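Local coordinates for conserved hypothetical protein BT1257 (Bacteroides thetaiotaomicron, PDB 2FG1) that is of unknown function but, as a macro-domain protein, probably removes ADP-ribose from ADP-ribosylated thymidine in DNA, at residues Ile6-Gly11 with Val153-Leu158; Val23-Cys28 with Val121-Ile126. All blocks are in the same frame, centred on the assembly; numbering follows the deposited sequence. Where two conformers were deposited one is given.

Interaction 1: residues Ile6-Gly11 with Val153-Leu158; sequences ILYIKG and VTVYDL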
ATOM      1  N   ILE A   6      12.125   1.794  10.121  1.00 17.03           N
ATOM      2  CA  ILE A   6      10.907   2.520   9.745  1.00 17.31           C
ATOM      3  C   ILE A   6      10.897   3.885  10.416  1.00 16.50           C
ATOM      4  O   ILE A   6      11.210   4.005  11.596  1.00 16.72           O
ATOM      5  CB  ILE A   6       9.620   1.751  10.126  1.00 17.45           C
ATOM      6  CG1 ILE A   6       9.547   0.423   9.388  1.00 18.58           C
ATOM      7  CG2 ILE A   6       8.351   2.586   9.842  1.00 18.42           C
ATOM      8  CD1 ILE A   6       8.465  -0.506   9.927  1.00 19.99           C
ATOM      9  N   LEU A   7      10.558   4.908   9.650  1.00 16.67           N
ATOM     10  CA  LEU A   7      10.380   6.253  10.168  1.00 16.85           C
ATOM     11  C   LEU A   7       8.888   6.515  10.359  1.00 16.87           C
ATOM     12  O   LEU A   7       8.111   6.301   9.440  1.00 17.43           O
ATOM     13  CB  LEU A   7      10.952   7.270   9.184  1.00 17.67           C
ATOM     14  CG  LEU A   7      10.696   8.743   9.494  1.00 17.85           C
ATOM     15  CD1 LEU A   7      11.440   9.164  10.754  1.00 18.29           C
ATOM     16  CD2 LEU A   7      11.060   9.615   8.310  1.00 18.64           C
ATOM     17  N   TYR A   8       8.507   6.976  11.554  1.00 16.51           N
ATOM     18  CA  TYR A   8       7.124   7.381  11.826  1.00 16.65           C
ATOM     19  C   TYR A   8       7.082   8.877  12.025  1.00 16.44           C
ATOM     20  O   TYR A   8       7.826   9.412  12.851  1.00 16.54           O
ATOM     21  CB  TYR A   8       6.585   6.706  13.090  1.00 16.98           C
ATOM     22  CG  TYR A   8       6.484   5.212  12.996  1.00 16.82           C
ATOM     23  CD1 TYR A   8       5.326   4.603  12.513  1.00 16.59           C
ATOM     24  CD2 TYR A   8       7.542   4.400  13.421  1.00 17.01           C
ATOM     25  CE1 TYR A   8       5.226   3.226  12.437  1.00 17.43           C
ATOM     26  CE2 TYR A   8       7.451   3.010  13.351  1.00 17.48           C
ATOM     27  CZ  TYR A   8       6.291   2.442  12.866  1.00 17.04           C
ATOM     28  OH  TYR A   8       6.169   1.078  12.772  1.00 19.79           O
ATOM     29  N   ILE A   9       6.205   9.549  11.279  1.00 16.56           N
ATOM     30  CA  ILE A   9       6.041  10.989  11.401  1.00 17.72           C
ATOM     31  C   ILE A   9       4.567  11.347  11.338  1.00 16.67           C
ATOM     32  O   ILE A   9       3.747  10.537  10.912  1.00 16.94           O
ATOM     33  CB  ILE A   9       6.803  11.777  10.286  1.00 17.91           C
ATOM     34  CG1 ILE A   9       6.306  11.383   8.885  1.00 18.24           C
ATOM     35  CG2 ILE A   9       8.333  11.631  10.424  1.00 18.96           C
ATOM     36  CD1 ILE A   9       6.876  12.271   7.781  1.00 19.94           C
ATOM     37  N   LYS A  10       4.254  12.569  11.756  1.00 17.00           N
ATOM     38  CA  LYS A  10       2.937  13.147  11.534  1.00 18.25           C
ATOM     39  C   LYS A  10       2.813  13.535  10.071  1.00 19.42           C
ATOM     40  O   LYS A  10       3.767  14.050   9.473  1.00 20.81           O
ATOM     41  CB  LYS A  10       2.760  14.433  12.354  1.00 18.11           C
ATOM     42  CG  LYS A  10       2.930  14.278  13.847  1.00 18.52           C
ATOM     43  CD  LYS A  10       2.726  15.609  14.589  1.00 19.36           C
ATOM     44  CE  LYS A  10       3.695  16.735  14.185  1.00 19.68           C
ATOM     45  NZ  LYS A  10       5.120  16.361  14.331  1.00 18.81           N
ATOM     46  N   GLY A  11       1.634  13.352   9.512  1.00 19.90           N
ATOM     47  CA  GLY A  11       1.387  13.880   8.188  1.00 20.87           C
ATOM     48  C   GLY A  11       0.489  13.016   7.352  1.00 20.75           C
ATOM     49  O   GLY A  11      -0.197  12.132   7.848  1.00 22.62           O
ATOM     50  N   VAL A 153      11.444   3.474   4.514  1.00 17.11           N
ATOM     51  CA  VAL A 153       9.991   3.434   4.690  1.00 17.08           C
ATOM     52  C   VAL A 153       9.583   4.507   5.673  1.00 16.56           C
ATOM     53  O   VAL A 153      10.131   4.562   6.769  1.00 17.04           O
ATOM     54  CB  VAL A 153       9.511   2.065   5.235  1.00 17.06           C
ATOM     55  CG1 VAL A 153       8.002   2.068   5.456  1.00 19.40           C
ATOM     56  CG2 VAL A 153       9.901   0.928   4.294  1.00 18.79           C
ATOM     57  N   THR A 154       8.625   5.340   5.267  1.00 16.05           N
ATOM     58  CA  THR A 154       8.029   6.353   6.131  1.00 16.04           C
ATOM     59  C   THR A 154       6.548   6.059   6.303  1.00 16.04           C
ATOM     60  O   THR A 154       5.835   5.866   5.312  1.00 16.82           O
ATOM     61  CB  THR A 154       8.230   7.771   5.546  1.00 16.35           C
ATOM     62  OG1 THR A 154       9.634   7.982   5.323  1.00 17.28           O
ATOM     63  CG2 THR A 154       7.742   8.853   6.509  1.00 16.33           C
ATOM     64  N   VAL A 155       6.119   5.996   7.565  1.00 16.01           N
ATOM     65  CA  VAL A 155       4.718   5.782   7.930  1.00 16.24           C
ATOM     66  C   VAL A 155       4.192   7.110   8.457  1.00 16.43           C
ATOM     67  O   VAL A 155       4.826   7.741   9.312  1.00 16.67           O
ATOM     68  CB  VAL A 155       4.561   4.660   8.996  1.00 17.19           C
ATOM     69  CG1 VAL A 155       3.109   4.534   9.449  1.00 17.73           C
ATOM     70  CG2 VAL A 155       5.044   3.314   8.445  1.00 17.39           C
ATOM     71  N   TYR A 156       3.033   7.509   7.929  1.00 16.22           N
ATOM     72  CA  TYR A 156       2.441   8.814   8.195  1.00 17.13           C
ATOM     73  C   TYR A 156       1.250   8.657   9.121  1.00 17.31           C
ATOM     74  O   TYR A 156       0.281   7.987   8.764  1.00 18.57           O
ATOM     75  CB  TYR A 156       2.006   9.476   6.871  1.00 16.87           C
ATOM     76  CG  TYR A 156       3.174   9.800   5.969  1.00 16.65           C
ATOM     77  CD1 TYR A 156       3.629  11.103   5.853  1.00 17.28           C
ATOM     78  CD2 TYR A 156       3.832   8.801   5.256  1.00 16.85           C
ATOM     79  CE1 TYR A 156       4.714  11.408   5.044  1.00 17.40           C
ATOM     80  CE2 TYR A 156       4.931   9.092   4.453  1.00 16.58           C
ATOM     81  CZ  TYR A 156       5.355  10.402   4.351  1.00 16.08           C
ATOM     82  OH  TYR A 156       6.443  10.711   3.569  1.00 17.15           O
ATOM     83  N   ASP A 157       1.339   9.259  10.305  1.00 17.50           N
ATOM     84  CA  ASP A 157       0.285   9.210  11.313  1.00 19.55           C
ATOM     85  C   ASP A 157      -0.642  10.404  11.108  1.00 21.60           C
ATOM     86  O   ASP A 157      -0.188  11.557  11.071  1.00 21.57           O
ATOM     87  CB  ASP A 157       0.873   9.290  12.736  1.00 18.28           C
ATOM     88  CG  ASP A 157       1.657   8.045  13.154  1.00 18.64           C
ATOM     89  OD1 ASP A 157       1.629   7.007  12.460  1.00 21.27           O
ATOM     90  OD2 ASP A 157       2.320   8.132  14.209  1.00 17.75           O
ATOM     91  N   LEU A 158      -1.939  10.117  11.023  1.00 25.20           N
ATOM     92  CA  LEU A 158      -2.983  11.109  10.725  1.00 27.01           C
ATOM     93  C   LEU A 158      -4.289  10.339  10.642  1.00 28.24           C
ATOM     94  O   LEU A 158      -4.368   9.357   9.893  1.00 30.55           O
ATOM     95  CB  LEU A 158      -2.732  11.803   9.374  1.00 27.61           C
ATOM     96  CG  LEU A 158      -3.693  12.882   8.854  1.00 27.37           C
ATOM     97  CD1 LEU A 158      -3.185  14.274   9.199  1.00 29.89           C
ATOM     98  CD2 LEU A 158      -3.855  12.737   7.341  1.00 29.79           C
TER
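I9 and Y156 pack closely on one face of the sheet, where the edge strand 7-10 lies parallel to strand 153-157. CG1 of I9 sits between its own backbone N and carbonyl carbon (chi1 60°), and from there the extended chain drops CD1 to 3.6 Å from CE1 of Y156 and 3.7 Å from CG2 of T154. Y156 itself is held at its far end: OH hydrogen-bonds to ND1 of H122 and to N of I17 in a loop. With an alanine in its place, CD1 of I9 would probably lose the ring it rests on, and H122 ND1 and I17 N would be left without the hydroxyl they share. At the ring edge, near its plane, lies G11, whose backbone angles would jam any CB against the preceding carbonyl.

On the opposite face the buried V155 is packed as tightly: its CB comes within 3.6 Å of CD1 of Y8, and its CG2 meets CG2 of I6 at 3.7 Å. That same I6 methyl sits over one face of the Y8 ring, toward its rim.

Against these stand the exposed L7 and K10 of strand 7-10, one on each face. L7 still rests CD2 on OG1 and CG2 of T154; K10 barely touches the other strand with its side chain.

Five backbone bonds join the strands, from L7 N to V153 O through to G11 N to D157 O. The backbone groups that face each other are thus paired across the strands, while Y8, Y156 and D157 send their polar ends to residues outside them, Y8 OH to E139 and W135 and D157 to R125 in a salt bridge.

Interaction 2: residues Val23-Cys28 with Val121-Ile126; sequences VITHIC and VHMPRI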
ATOM      1  N   VAL A  23       7.380   5.874  -3.768  1.00 18.09           N
ATOM      2  CA  VAL A  23       6.228   5.001  -4.014  1.00 18.41           C
ATOM      3  C   VAL A  23       5.317   5.067  -2.796  1.00 18.21           C
ATOM      4  O   VAL A  23       5.740   4.731  -1.672  1.00 18.71           O
ATOM      5  CB  VAL A  23       6.652   3.538  -4.276  1.00 19.07           C
ATOM      6  CG1 VAL A  23       5.436   2.659  -4.534  1.00 20.31           C
ATOM      7  CG2 VAL A  23       7.608   3.456  -5.469  1.00 20.43           C
ATOM      8  N   ILE A  24       4.081   5.511  -3.007  1.00 17.98           N
ATOM      9  CA  ILE A  24       3.070   5.513  -1.949  1.00 18.27           C
ATOM     10  C   ILE A  24       2.336   4.180  -2.020  1.00 18.41           C
ATOM     11  O   ILE A  24       1.722   3.861  -3.051  1.00 18.85           O
ATOM     12  CB  ILE A  24       2.065   6.660  -2.154  1.00 18.09           C
ATOM     13  CG1 ILE A  24       2.762   8.014  -2.037  1.00 18.88           C
ATOM     14  CG2 ILE A  24       0.904   6.571  -1.142  1.00 19.56           C
ATOM     15  CD1 ILE A  24       1.967   9.160  -2.652  1.00 19.86           C
ATOM     16  N   THR A  25       2.385   3.397  -0.947  1.00 17.92           N
ATOM     17  CA  THR A  25       1.788   2.061  -0.929  1.00 17.99           C
ATOM     18  C   THR A  25       0.550   2.051  -0.056  1.00 18.11           C
ATOM     19  O   THR A  25       0.579   2.569   1.058  1.00 18.64           O
ATOM     20  CB  THR A  25       2.756   1.004  -0.361  1.00 18.98           C
ATOM     21  OG1 THR A  25       3.134   1.370   0.975  1.00 19.05           O
ATOM     22  CG2 THR A  25       4.008   0.887  -1.199  1.00 20.25           C
ATOM     23  N   HIS A  26      -0.527   1.424  -0.527  1.00 17.72           N
ATOM     24  CA  HIS A  26      -1.722   1.286   0.305  1.00 17.73           C
ATOM     25  C   HIS A  26      -2.458  -0.001  -0.061  1.00 18.11           C
ATOM     26  O   HIS A  26      -2.230  -0.579  -1.120  1.00 17.91           O
ATOM     27  CB  HIS A  26      -2.606   2.530   0.168  1.00 18.39           C
ATOM     28  CG  HIS A  26      -3.273   2.627  -1.157  1.00 18.12           C
ATOM     29  ND1 HIS A  26      -4.641   2.579  -1.290  1.00 18.82           N
ATOM     30  CD2 HIS A  26      -2.764   2.688  -2.410  1.00 18.67           C
ATOM     31  CE1 HIS A  26      -4.952   2.631  -2.576  1.00 18.70           C
ATOM     32  NE2 HIS A  26      -3.832   2.688  -3.275  1.00 18.27           N
ATOM     33  N   ILE A  27      -3.319  -0.450   0.844  1.00 17.49           N
ATOM     34  CA  ILE A  27      -4.011  -1.728   0.701  1.00 18.21           C
ATOM     35  C   ILE A  27      -5.401  -1.534   0.119  1.00 18.08           C
ATOM     36  O   ILE A  27      -6.250  -0.818   0.688  1.00 18.43           O
ATOM     37  CB  ILE A  27      -4.107  -2.479   2.045  1.00 18.17           C
ATOM     38  CG1 ILE A  27      -2.706  -2.851   2.556  1.00 18.78           C
ATOM     39  CG2 ILE A  27      -4.951  -3.745   1.882  1.00 19.42           C
ATOM     40  CD1 ILE A  27      -2.687  -3.402   3.989  1.00 18.67           C
ATOM     41  N   CYS A  28      -5.615  -2.199  -1.016  1.00 17.73           N
ATOM     42  CA  CYS A  28      -6.891  -2.241  -1.697  1.00 17.85           C
ATOM     43  C   CYS A  28      -7.582  -3.569  -1.454  1.00 17.74           C
ATOM     44  O   CYS A  28      -6.956  -4.583  -1.115  1.00 18.22           O
ATOM     45  CB  CYS A  28      -6.667  -2.061  -3.204  1.00 18.16           C
ATOM     46  SG  CYS A  28      -5.984  -0.486  -3.671  1.00 19.64           S
ATOM     47  N   VAL A 121       9.671   4.226   0.126  1.00 17.43           N
ATOM     48  CA  VAL A 121       8.265   3.877   0.347  1.00 17.63           C
ATOM     49  C   VAL A 121       7.630   4.791   1.386  1.00 17.44           C
ATOM     50  O   VAL A 121       8.254   5.141   2.397  1.00 17.44           O
ATOM     51  CB  VAL A 121       8.140   2.391   0.733  1.00 17.84           C
ATOM     52  CG1 VAL A 121       6.741   2.031   1.243  1.00 18.37           C
ATOM     53  CG2 VAL A 121       8.484   1.522  -0.468  1.00 19.22           C
ATOM     54  N   HIS A 122       6.384   5.171   1.110  1.00 17.16           N
ATOM     55  CA  HIS A 122       5.626   6.111   1.917  1.00 17.02           C
ATOM     56  C   HIS A 122       4.235   5.544   2.097  1.00 17.25           C
ATOM     57  O   HIS A 122       3.602   5.144   1.119  1.00 17.77           O
ATOM     58  CB  HIS A 122       5.609   7.466   1.210  1.00 17.55           C
ATOM     59  CG  HIS A 122       6.983   8.012   1.026  1.00 16.78           C
ATOM     60  ND1 HIS A 122       7.550   8.896   1.915  1.00 17.27           N
ATOM     61  CD2 HIS A 122       7.946   7.695   0.128  1.00 17.66           C
ATOM     62  CE1 HIS A 122       8.794   9.144   1.541  1.00 17.64           C
ATOM     63  NE2 HIS A 122       9.059   8.422   0.464  1.00 17.56           N
HETATM   64  N   MSE A 123       3.749   5.488   3.334  1.00 17.14           N
HETATM   65  CA  MSE A 123       2.488   4.797   3.563  1.00 17.99           C
HETATM   66  C   MSE A 123       1.734   5.327   4.752  1.00 17.86           C
HETATM   67  O   MSE A 123       2.329   5.823   5.697  1.00 17.23           O
HETATM   68  CB  MSE A 123       2.738   3.298   3.758  1.00 17.90           C
HETATM   69  CG  MSE A 123       3.579   2.951   4.991  1.00 18.45           C
HETATM   70 SE   MSE A 123       3.620   1.092   5.409  0.90 22.85          SE
HETATM   71  CE  MSE A 123       4.779   0.450   4.039  1.00 20.42           C
ATOM     72  N   PRO A 124       0.398   5.169   4.735  1.00 18.23           N
ATOM     73  CA  PRO A 124      -0.355   5.334   5.979  1.00 18.92           C
ATOM     74  C   PRO A 124      -0.131   4.094   6.864  1.00 19.80           C
ATOM     75  O   PRO A 124       0.685   3.223   6.510  1.00 19.67           O
ATOM     76  CB  PRO A 124      -1.804   5.417   5.483  1.00 19.40           C
ATOM     77  CG  PRO A 124      -1.806   4.503   4.272  1.00 18.99           C
ATOM     78  CD  PRO A 124      -0.461   4.750   3.605  1.00 18.79           C
ATOM     79  N   ARG A 125      -0.819   4.022   8.007  1.00 20.51           N
ATOM     80  CA  ARG A 125      -0.759   2.818   8.848  0.50 21.12           C
ATOM     81  C   ARG A 125      -1.602   1.735   8.193  1.00 21.40           C
ATOM     82  O   ARG A 125      -2.748   1.479   8.570  1.00 21.86           O
ATOM     83  CB  ARG A 125      -1.260   3.079  10.275  0.50 21.05           C
ATOM     84  CG  ARG A 125      -0.511   4.164  11.023  0.50 21.09           C
ATOM     85  CD  ARG A 125      -0.881   4.189  12.503  0.50 22.40           C
ATOM     86  NE  ARG A 125      -0.171   3.157  13.255  0.50 26.07           N
ATOM     87  CZ  ARG A 125       1.038   3.306  13.795  0.50 25.43           C
ATOM     88  NH1 ARG A 125       1.589   2.310  14.461  0.50 26.12           N
ATOM     89  NH2 ARG A 125       1.705   4.445  13.670  0.50 25.04           N
ATOM     90  N   ILE A 126      -1.021   1.109   7.166  0.70 20.78           N
ATOM     91  CA  ILE A 126      -1.757   0.190   6.290  0.70 20.64           C
ATOM     92  C   ILE A 126      -2.374  -0.972   7.078  0.70 21.22           C
ATOM     93  O   ILE A 126      -1.736  -1.580   7.940  0.70 21.92           O
ATOM     94  CB  ILE A 126      -0.900  -0.323   5.098  0.70 20.19           C
ATOM     95  CG1 ILE A 126       0.325  -1.118   5.590  0.70 19.28           C
ATOM     96  CG2 ILE A 126      -0.479   0.843   4.172  0.70 18.28           C
ATOM     97  CD1 ILE A 126       1.079  -1.833   4.471  0.70 19.66           C
TER
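V23 and H122 start the hydrogen bonding: H122 N donates to V23 O at 2.9 Å, and H122 O then accepts T25 N at 3.0 Å. CA-H...O contacts flank the two bonds, from V121 CA to V23 O and from I24 CA to H122 O. Past these two bonds the chain runs through P124 into an inverse gamma turn centred on R125.

These are parallel strands at the middle of the macro domain's mixed sheet, with helices on both faces. I24 and P124 meet F38 of helix 38-45; V23 and T25 pack on helix 100-117, and selenomethionine M123 on helix 135-147.

Van der Waals contacts centre on T25. With OG1 between the backbone N and carbonyl carbon (chi1 59°), the hydroxyl comes 3.4 Å from CB of M123, and T25 CG2 lies 3.8 Å from V121 CG1. Both OG1 and O of T25 are buried without a polar partner in the model; the carbonyl O of T25 faces CD of P124 at 3.5 Å. Further on, the side chains of I27 and I126 cross at about a right angle, I27 CD1 nearing I126 CB, although I126 has two deposited conformers and the detail is doubtful.

Overall arrangement
From the N terminus the chain lays down strand 7-10 at one edge of the sheet, then strand 22-29 well inside it. Interaction 2 comes first to completion: after helices 38-45, 48-59 and 100-117 and two intervening strands, strand 120-123 returns beside 22-29, closing a loop of 92 residues. The chain then runs through helix 135-147 to strand 153-157, which reaches 7-10 and closes the larger loop of interaction 1, 141 residues long, around the smaller one without crossing it. The two centres lie about 10 Å apart. Strands 153-157 and 120-123 are neighbours, with V155 CG2 3.8 Å from M123 CG, so the N-terminal edge strand reaches the middle of the sheet through 153-157.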